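Local coordinates for protein integrase (Bovine immunodeficiency virus, PDB 3KKS) that probably catalyses the insertion of reverse-transcribed viral DNA into host DNA, here represented by its catalytic core domain, at residues Gly26-Ala30 with Leu124-Asn128; Glu36-Ala42 with Cys64-Ile70. All coordinates share one frame; numbering follows the deposited sequence.

Interaction 1: Gly26-Ala30 with Leu124-Asn128; sequences GLVEA and LVSLN
Asn128, on helix 116-129, reaches across to the backbone of Val28, on the edge strand 28-33. Its CB leaves the helix toward the strand, and CG stands beside the backbone N, anti to the carbonyl carbon (chi1 -60°). CG then lies 3.3 Å from CD2 of Leu27, whose side chain crosses the amide at about a right angle. Beyond CG the two polar atoms divide the work. OD1 accepts from Val28 N at 2.9 Å in a nearly straight bond, with the donor tilted 23° from the carbonyl plane. ND2 donates to Val28 O at 2.7 Å, in the carbonyl plane and on a lone pair. One bond needs an acceptor and the other a donor, which fixes which way round the amide lies. Water 1 lies within hydrogen-bonding distance of both Asn128 OD1 and Gly26 O. One helical turn earlier, the two methyls of Leu124 spread along the helix-facing side of the strand. CD2 meets Val28 CG1 at 3.6 Å, and CD1 lies 4.1 Å from Ala30 CB. The axes of the short strand and helix segments run nearly antiparallel and come within 8.6 Å. Val28 also touches Ala98 of helix 89-109, and Leu127 packs on Leu102 there. Within the sheet, Val28 and Ala30 also touch Val19 of the adjoining strand 15-22. Helix 116-129 is thus tied to the outermost strand of the RNase H-like core.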
loop_
_atom_site.group_PDB
_atom_site.type_symbol
_atom_site.label_atom_id
_atom_site.label_comp_id
_atom_site.label_asym_id
_atom_site.label_seq_id
_atom_site.Cartn_x
_atom_site.Cartn_y
_atom_site.Cartn_z
ATOM N N GLY A 26 -9.285 -1.344 -2.269
ATOM C CA GLY A 26 -8.591 -0.280 -2.971
ATOM C C GLY A 26 -7.948 0.670 -1.969
ATOM O O GLY A 26 -7.367 1.682 -2.346
ATOM N N LEU A 27 -8.059 0.346 -0.684
ATOM C CA LEU A 27 -7.488 1.176 0.374
ATOM C C LEU A 27 -5.990 1.282 0.142
ATOM O O LEU A 27 -5.329 0.283 -0.142
ATOM C CB LEU A 27 -7.757 0.554 1.752
ATOM C CG LEU A 27 -7.707 1.459 2.994
ATOM C CD1 LEU A 27 -7.942 0.631 4.239
ATOM C CD2 LEU A 27 -6.373 2.132 3.102
ATOM N N VAL A 28 -5.448 2.485 0.275
ATOM C CA VAL A 28 -4.022 2.678 0.061
ATOM C C VAL A 28 -3.271 2.999 1.338
ATOM O O VAL A 28 -3.758 3.751 2.186
ATOM C CB VAL A 28 -3.748 3.830 -0.931
ATOM C CG1 VAL A 28 -2.238 3.927 -1.217
ATOM C CG2 VAL A 28 -4.520 3.604 -2.221
ATOM N N GLU A 29 -2.086 2.410 1.462
ATOM C CA GLU A 29 -1.191 2.644 2.588
ATOM C C GLU A 29 0.164 2.956 1.980
ATOM O O GLU A 29 0.584 2.299 1.028
ATOM C CB GLU A 29 -1.075 1.412 3.467
ATOM C CG GLU A 29 -1.763 1.568 4.796
ATOM C CD GLU A 29 -1.477 2.912 5.451
ATOM O OE1 GLU A 29 -0.289 3.306 5.547
ATOM O OE2 GLU A 29 -2.453 3.570 5.873
ATOM N N ALA A 30 0.844 3.961 2.511
ATOM C CA ALA A 30 2.144 4.340 1.972
ATOM C C ALA A 30 3.006 4.892 3.081
ATOM O O ALA A 30 2.494 5.309 4.119
ATOM C CB ALA A 30 1.977 5.386 0.857
ATOM N N LEU A 124 -3.319 10.281 1.479
ATOM C CA LEU A 124 -3.908 8.982 1.803
ATOM C C LEU A 124 -5.302 9.121 2.405
ATOM O O LEU A 124 -6.183 8.314 2.139
ATOM C CB LEU A 124 -2.996 8.212 2.769
ATOM C CG LEU A 124 -1.664 7.782 2.144
ATOM C CD1 LEU A 124 -0.663 7.380 3.220
ATOM C CD2 LEU A 124 -1.924 6.623 1.183
ATOM N N VAL A 125 -5.481 10.136 3.237
ATOM C CA VAL A 125 -6.764 10.410 3.859
ATOM C C VAL A 125 -7.785 10.722 2.760
ATOM O O VAL A 125 -8.943 10.304 2.821
ATOM C CB VAL A 125 -6.645 11.627 4.784
ATOM C CG1 VAL A 125 -8.021 12.159 5.135
ATOM C CG2 VAL A 125 -5.883 11.234 6.033
ATOM N N SER A 126 -7.325 11.477 1.767
ATOM C CA SER A 126 -8.133 11.880 0.628
ATOM C C SER A 126 -8.584 10.667 -0.180
ATOM O O SER A 126 -9.762 10.528 -0.511
ATOM C CB SER A 126 -7.313 12.823 -0.271
ATOM O OG SER A 126 -7.976 13.096 -1.496
ATOM N N LEU A 127 -7.637 9.799 -0.505
ATOM C CA LEU A 127 -7.920 8.599 -1.282
ATOM C C LEU A 127 -8.803 7.608 -0.560
ATOM O O LEU A 127 -9.714 7.029 -1.148
ATOM C CB LEU A 127 -6.618 7.888 -1.661
ATOM C CG LEU A 127 -5.647 8.655 -2.562
ATOM C CD1 LEU A 127 -4.415 7.820 -2.801
ATOM C CD2 LEU A 127 -6.326 8.987 -3.881
ATOM N N ASN A 128 -8.535 7.419 0.724
ATOM C CA ASN A 128 -9.267 6.447 1.509
ATOM C C ASN A 128 -10.554 6.879 2.174
ATOM O O ASN A 128 -11.464 6.063 2.347
ATOM C CB ASN A 128 -8.344 5.871 2.576
ATOM C CG ASN A 128 -7.142 5.177 1.980
ATOM O OD1 ASN A 128 -7.214 4.646 0.875
ATOM N ND2 ASN A 128 -6.036 5.155 2.716
HETATM O O HOH W 1 -8.105 4.523 -1.787
#

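Interaction 2: Glu36-Ala42 with Cys64-Ile70; sequences ETALQVA and CFTAHRI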
loop_
_atom_site.group_PDB
_atom_site.type_symbol
_atom_site.label_atom_id
_atom_site.label_comp_id
_atom_site.label_asym_id
_atom_site.label_seq_id
_atom_site.Cartn_x
_atom_site.Cartn_y
_atom_site.Cartn_z
ATOM N N GLU A 36 15.857 2.294 -0.486
ATOM C CA GLU A 36 15.238 1.038 -0.906
ATOM C C GLU A 36 16.019 -0.187 -0.459
ATOM O O GLU A 36 16.812 -0.740 -1.222
ATOM C CB GLU A 36 15.088 0.995 -2.424
ATOM C CG GLU A 36 13.847 1.680 -2.957
ATOM C CD GLU A 36 13.738 1.568 -4.461
ATOM O OE1 GLU A 36 14.484 2.287 -5.167
ATOM O OE2 GLU A 36 12.913 0.755 -4.933
ATOM N N THR A 37 15.788 -0.611 0.777
ATOM C CA THR A 37 16.466 -1.778 1.324
ATOM C C THR A 37 15.448 -2.771 1.854
ATOM O O THR A 37 14.263 -2.454 1.994
ATOM C CB THR A 37 17.405 -1.400 2.487
ATOM O OG1 THR A 37 16.696 -0.580 3.423
ATOM C CG2 THR A 37 18.620 -0.650 1.974
ATOM N N ALA A 38 15.916 -3.974 2.154
ATOM C CA ALA A 38 15.046 -5.005 2.679
ATOM C C ALA A 38 14.657 -4.645 4.104
ATOM O O ALA A 38 13.579 -5.001 4.570
ATOM C CB ALA A 38 15.760 -6.349 2.657
ATOM N N LEU A 39 15.554 -3.946 4.794
ATOM C CA LEU A 39 15.318 -3.539 6.170
ATOM C C LEU A 39 14.157 -2.553 6.243
ATOM O O LEU A 39 13.261 -2.701 7.067
ATOM C CB LEU A 39 16.594 -2.922 6.760
ATOM C CG LEU A 39 16.619 -2.419 8.212
ATOM C CD1 LEU A 39 16.083 -1.015 8.280
ATOM C CD2 LEU A 39 15.831 -3.343 9.110
ATOM N N GLN A 40 14.169 -1.548 5.378
ATOM C CA GLN A 40 13.088 -0.575 5.370
ATOM C C GLN A 40 11.796 -1.287 4.997
ATOM O O GLN A 40 10.777 -1.121 5.669
ATOM C CB GLN A 40 13.373 0.547 4.377
ATOM C CG GLN A 40 14.589 1.376 4.737
ATOM C CD GLN A 40 14.575 1.815 6.180
ATOM O OE1 GLN A 40 13.547 2.259 6.697
ATOM N NE2 GLN A 40 15.720 1.698 6.843
ATOM N N VAL A 41 11.838 -2.096 3.944
ATOM C CA VAL A 41 10.650 -2.826 3.528
ATOM C C VAL A 41 10.064 -3.646 4.680
ATOM O O VAL A 41 8.849 -3.677 4.867
ATOM C CB VAL A 41 10.944 -3.750 2.335
ATOM C CG1 VAL A 41 9.756 -4.686 2.087
ATOM C CG2 VAL A 41 11.192 -2.903 1.089
ATOM N N ALA A 42 10.925 -4.302 5.453
ATOM C CA ALA A 42 10.478 -5.105 6.586
ATOM C C ALA A 42 9.767 -4.228 7.610
ATOM O O ALA A 42 8.746 -4.619 8.172
ATOM C CB ALA A 42 11.663 -5.800 7.229
ATOM N N CYS A 64 14.815 -5.926 -2.806
ATOM C CA CYS A 64 14.357 -5.572 -1.469
ATOM C C CYS A 64 13.038 -6.243 -1.102
ATOM O O CYS A 64 12.556 -6.094 0.016
ATOM C CB CYS A 64 14.229 -4.050 -1.332
ATOM S SG CYS A 64 13.033 -3.303 -2.432
ATOM N N PHE A 65 12.456 -6.980 -2.044
ATOM C CA PHE A 65 11.203 -7.684 -1.793
ATOM C C PHE A 65 11.420 -9.195 -1.733
ATOM O O PHE A 65 10.555 -9.924 -1.247
ATOM C CB PHE A 65 10.162 -7.388 -2.888
ATOM C CG PHE A 65 9.680 -5.958 -2.918
ATOM C CD1 PHE A 65 9.320 -5.301 -1.746
ATOM C CD2 PHE A 65 9.574 -5.272 -4.125
ATOM C CE1 PHE A 65 8.863 -3.980 -1.777
ATOM C CE2 PHE A 65 9.118 -3.951 -4.169
ATOM C CZ PHE A 65 8.762 -3.304 -2.991
ATOM N N THR A 66 12.567 -9.667 -2.226
ATOM C CA THR A 66 12.851 -11.106 -2.247
ATOM C C THR A 66 13.918 -11.610 -1.276
ATOM O O THR A 66 14.214 -12.809 -1.252
ATOM C CB THR A 66 13.249 -11.583 -3.673
ATOM O OG1 THR A 66 14.365 -10.820 -4.147
ATOM C CG2 THR A 66 12.091 -11.419 -4.637
ATOM N N ALA A 67 14.495 -10.716 -0.480
ATOM C CA ALA A 67 15.526 -11.108 0.481
ATOM C C ALA A 67 14.969 -12.122 1.479
ATOM O O ALA A 67 13.763 -12.144 1.732
ATOM C CB ALA A 67 16.037 -9.881 1.216
ATOM N N HIS A 68 15.842 -12.971 2.025
ATOM C CA HIS A 68 15.426 -13.971 3.009
ATOM C C HIS A 68 14.781 -13.243 4.180
ATOM O O HIS A 68 13.902 -13.774 4.857
ATOM C CB HIS A 68 16.630 -14.784 3.502
ATOM C CG HIS A 68 17.065 -15.851 2.549
ATOM N ND1 HIS A 68 18.352 -16.353 2.526
ATOM C CD2 HIS A 68 16.383 -16.521 1.590
ATOM C CE1 HIS A 68 18.441 -17.282 1.591
ATOM N NE2 HIS A 68 17.262 -17.404 1.008
ATOM N N ARG A 69 15.243 -12.021 4.406
ATOM C CA ARG A 69 14.718 -11.173 5.464
ATOM C C ARG A 69 13.197 -11.060 5.302
ATOM O O ARG A 69 12.438 -11.306 6.240
ATOM C CB ARG A 69 15.380 -9.787 5.365
ATOM C CG ARG A 69 14.557 -8.632 5.919
ATOM C CD ARG A 69 14.910 -8.299 7.354
ATOM N NE ARG A 69 16.217 -7.659 7.454
ATOM C CZ ARG A 69 16.717 -7.158 8.578
ATOM N NH1 ARG A 69 16.019 -7.218 9.706
ATOM N NH2 ARG A 69 17.917 -6.600 8.574
ATOM N N ILE A 70 12.761 -10.716 4.095
ATOM C CA ILE A 70 11.341 -10.547 3.799
ATOM C C ILE A 70 10.593 -11.865 3.739
ATOM O O ILE A 70 9.454 -11.970 4.212
ATOM C CB ILE A 70 11.150 -9.798 2.467
ATOM C CG1 ILE A 70 11.915 -8.474 2.519
ATOM C CG2 ILE A 70 9.671 -9.566 2.194
ATOM C CD1 ILE A 70 11.671 -7.669 3.797
#
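The backbones come closest where Ala38 opens helix 38-51, with its CA 4.2 Å from the CA of Cys64, and they are wider apart at Ala42 and Ile70. Cys64 CB rests on the backbone of Thr37, while its SG turns back over the centre of its own neighbour's ring, Phe65. That sulfur sits between the backbone N and the carbonyl carbon (chi1 62°). Val41 CG2 lies 4.0 Å from Cys64 SG and 3.8 Å from Phe65 CE1, and the valine and phenylalanine side chains cross at about a right angle. Ile70 pushes its CD1 in from the second helix. This methyl lies 3.4 Å from Ala38 O and 3.9 Å from both Val41 CG1 and Ala42 CB. Ala38 CB meets Ala67 CB at 3.8 Å, methyl to methyl. At the outer margin Arg69 bends at chi2 and chi3, passing CG by Ala38 and CD by Ala42. Its guanidinium then receives Leu39 CD2 over one face, offset toward the rim. Thr37 N-caps helix 38-51 through a weak bond from Gln40 N to its OG1. In the RNase H-like integrase core, this packs the start of helix 38-51 against the segment that follows strand 56-59. The join is made mainly of apolar side chains, some resting on backbone carbonyls, with small alanines permitting close approach. The charged end of Arg69 is kept at the exposed margin, where its aliphatic stem still contributes.

How the interactions relate
Both interactions belong to one RNase H-like core, but they lie on opposite sides of its centre. Their centres are 23 Å apart, and their nearest atoms are about 10 Å apart, so they do not touch. In chain order, 26-30 comes first, then 36-42, 64-70 and 124-128. Interaction 2 is therefore nested within the loop closed by interaction 1. Strand 28-33 is followed by helix 38-51 after a short connection, which links the two contacts in sequence. Interaction 1 spans 93 intervening residues, interaction 2 only 21. Interaction 1 ties a late helix to the five-stranded sheet, while interaction 2 packs early helical segments against each other.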